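Local structure of Crov588 (Cafeteriavirus, 6NYR) at residues A[627-632]-A[648-653]. The protein is of unknown function but folds as a leucine-rich-repeat solenoid of FNIP repeats whose successive coils curve into a nearly closed ring. Numbering follows the deposited sequence.
Sequences LTHLTF and TLKVLK
The His629 ring meets Val651 obliquely, its CD2 lying 3.9 Å from Val651 CB, and stacks with Tyr607. At the imidazole edge, in plane, Thr628 OG1 hydrogen-bonds ND1 (2.8 Å), helping fix the ring's rotation. The Phe632 ring takes Leu652 CD1 at its edge, 4.0 Å from Phe632 CD2, and stacks with Phe636. On that same buried side Leu630 and Leu652 run side by side, while Leu649, with CG anti to its own N (chi1 -173°), turns CD1 against both Leu627 CD2 (3.5 Å) and Leu630 CB. Thr631 OG1 and CG2 lie alongside CB and CG of Lys653.

Strand 629-631 and the start of strand 651-655 run parallel, joined by Leu630 N to Val651 O and Lys653 N to Leu630 O (2.9 Å, 172° at hydrogen), with Phe632 N to Lys653 O just beyond the first strand. Thr628 O accepts from both Lys650 N and Val651 N, and Thr648 OG1, shared with Cys625 O, bonds Leu627 O (2.7 Å) from above its carbonyl plane. The backbone bonds set the register of 627-632 against 648-653; because Thr606 O, also bonded to Thr628 OG1, can only accept, His629 ND1 probably donates to that hydroxyl.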
loop_
_atom_site.group_PDB
_atom_site.type_symbol
_atom_site.label_atom_id
_atom_site.label_comp_id
_atom_site.label_asym_id
_atom_site.label_seq_id
_atom_site.Cartn_x
_atom_site.Cartn_y
_atom_site.Cartn_z
ATOM N N LEU A 627 8.288 28.117 -18.505
ATOM C CA LEU A 627 8.755 26.823 -18.040
ATOM C C LEU A 627 9.319 26.921 -16.633
ATOM O O LEU A 627 10.110 27.822 -16.329
ATOM C CB LEU A 627 9.811 26.270 -18.988
ATOM C CG LEU A 627 10.168 24.811 -18.694
ATOM C CD1 LEU A 627 10.052 23.998 -19.966
ATOM C CD2 LEU A 627 11.556 24.730 -18.107
ATOM N N THR A 628 8.920 25.973 -15.779
ATOM C CA THR A 628 9.374 25.922 -14.403
ATOM C C THR A 628 10.189 24.682 -14.075
ATOM O O THR A 628 10.978 24.725 -13.121
ATOM C CB THR A 628 8.177 25.966 -13.438
ATOM O OG1 THR A 628 7.285 24.881 -13.738
ATOM C CG2 THR A 628 7.430 27.289 -13.554
ATOM N N HIS A 629 10.020 23.590 -14.820
ATOM C CA HIS A 629 10.650 22.315 -14.495
ATOM C C HIS A 629 11.164 21.683 -15.781
ATOM O O HIS A 629 10.375 21.231 -16.618
ATOM C CB HIS A 629 9.658 21.396 -13.781
ATOM C CG HIS A 629 9.306 21.849 -12.398
ATOM N ND1 HIS A 629 8.595 23.003 -12.147
ATOM C CD2 HIS A 629 9.576 21.306 -11.188
ATOM C CE1 HIS A 629 8.438 23.148 -10.845
ATOM N NE2 HIS A 629 9.025 22.132 -10.239
ATOM N N LEU A 630 12.486 21.636 -15.921
ATOM C CA LEU A 630 13.145 21.136 -17.122
ATOM C C LEU A 630 13.969 19.914 -16.755
ATOM O O LEU A 630 14.844 19.992 -15.887
ATOM C CB LEU A 630 14.040 22.210 -17.738
ATOM C CG LEU A 630 14.834 21.791 -18.978
ATOM C CD1 LEU A 630 13.902 21.317 -20.079
ATOM C CD2 LEU A 630 15.715 22.935 -19.455
ATOM N N THR A 631 13.690 18.792 -17.411
ATOM C CA THR A 631 14.373 17.538 -17.134
ATOM C C THR A 631 14.991 16.987 -18.410
ATOM O O THR A 631 14.302 16.829 -19.426
ATOM C CB THR A 631 13.412 16.509 -16.531
ATOM O OG1 THR A 631 12.866 17.021 -15.309
ATOM C CG2 THR A 631 14.141 15.203 -16.250
ATOM N N PHE A 632 16.286 16.700 -18.350
ATOM C CA PHE A 632 17.016 16.072 -19.437
ATOM C C PHE A 632 17.316 14.620 -19.087
ATOM O O PHE A 632 17.243 14.205 -17.927
ATOM C CB PHE A 632 18.322 16.809 -19.720
ATOM C CG PHE A 632 18.132 18.138 -20.371
ATOM C CD1 PHE A 632 17.871 18.230 -21.728
ATOM C CD2 PHE A 632 18.202 19.304 -19.624
ATOM C CE1 PHE A 632 17.690 19.459 -22.327
ATOM C CE2 PHE A 632 18.021 20.530 -20.219
ATOM C CZ PHE A 632 17.765 20.607 -21.570
ATOM N N THR A 648 11.770 32.004 -15.459
ATOM C CA THR A 648 10.814 31.332 -14.592
ATOM C C THR A 648 11.358 30.033 -14.010
ATOM O O THR A 648 10.759 29.508 -13.066
ATOM C CB THR A 648 9.519 31.027 -15.362
ATOM O OG1 THR A 648 9.841 30.493 -16.653
ATOM C CG2 THR A 648 8.669 32.279 -15.512
ATOM N N LEU A 649 12.469 29.512 -14.534
ATOM C CA LEU A 649 12.895 28.169 -14.168
ATOM C C LEU A 649 13.078 28.039 -12.660
ATOM O O LEU A 649 13.684 28.894 -12.010
ATOM C CB LEU A 649 14.197 27.798 -14.879
ATOM C CG LEU A 649 14.602 26.337 -14.665
ATOM C CD1 LEU A 649 13.587 25.402 -15.329
ATOM C CD2 LEU A 649 16.005 26.041 -15.175
ATOM N N LYS A 650 12.560 26.941 -12.119
ATOM C CA LYS A 650 12.689 26.600 -10.707
ATOM C C LYS A 650 13.560 25.382 -10.460
ATOM O O LYS A 650 14.320 25.365 -9.489
ATOM C CB LYS A 650 11.301 26.370 -10.098
ATOM C CG LYS A 650 10.420 27.617 -10.087
ATOM C CD LYS A 650 9.083 27.357 -9.403
ATOM C CE LYS A 650 8.164 28.571 -9.466
ATOM N NZ LYS A 650 8.735 29.715 -8.680
ATOM N N VAL A 651 13.482 24.363 -11.313
ATOM C CA VAL A 651 14.207 23.117 -11.098
ATOM C C VAL A 651 14.776 22.624 -12.419
ATOM O O VAL A 651 14.043 22.472 -13.401
ATOM C CB VAL A 651 13.302 22.035 -10.471
ATOM C CG1 VAL A 651 14.036 20.706 -10.386
ATOM C CG2 VAL A 651 12.826 22.477 -9.097
ATOM N N LEU A 652 16.081 22.357 -12.432
ATOM C CA LEU A 652 16.760 21.737 -13.564
ATOM C C LEU A 652 17.228 20.351 -13.136
ATOM O O LEU A 652 17.991 20.222 -12.173
ATOM C CB LEU A 652 17.941 22.589 -14.026
ATOM C CG LEU A 652 18.866 21.971 -15.076
ATOM C CD1 LEU A 652 18.091 21.651 -16.343
ATOM C CD2 LEU A 652 20.025 22.914 -15.376
ATOM N N LYS A 653 16.767 19.324 -13.846
ATOM C CA LYS A 653 17.113 17.936 -13.555
ATOM C C LYS A 653 18.142 17.445 -14.568
ATOM O O LYS A 653 17.900 17.495 -15.780
ATOM C CB LYS A 653 15.861 17.058 -13.596
ATOM C CG LYS A 653 16.104 15.588 -13.304
ATOM C CD LYS A 653 16.222 15.307 -11.816
ATOM C CE LYS A 653 14.848 15.042 -11.212
ATOM N NZ LYS A 653 14.389 13.640 -11.463
#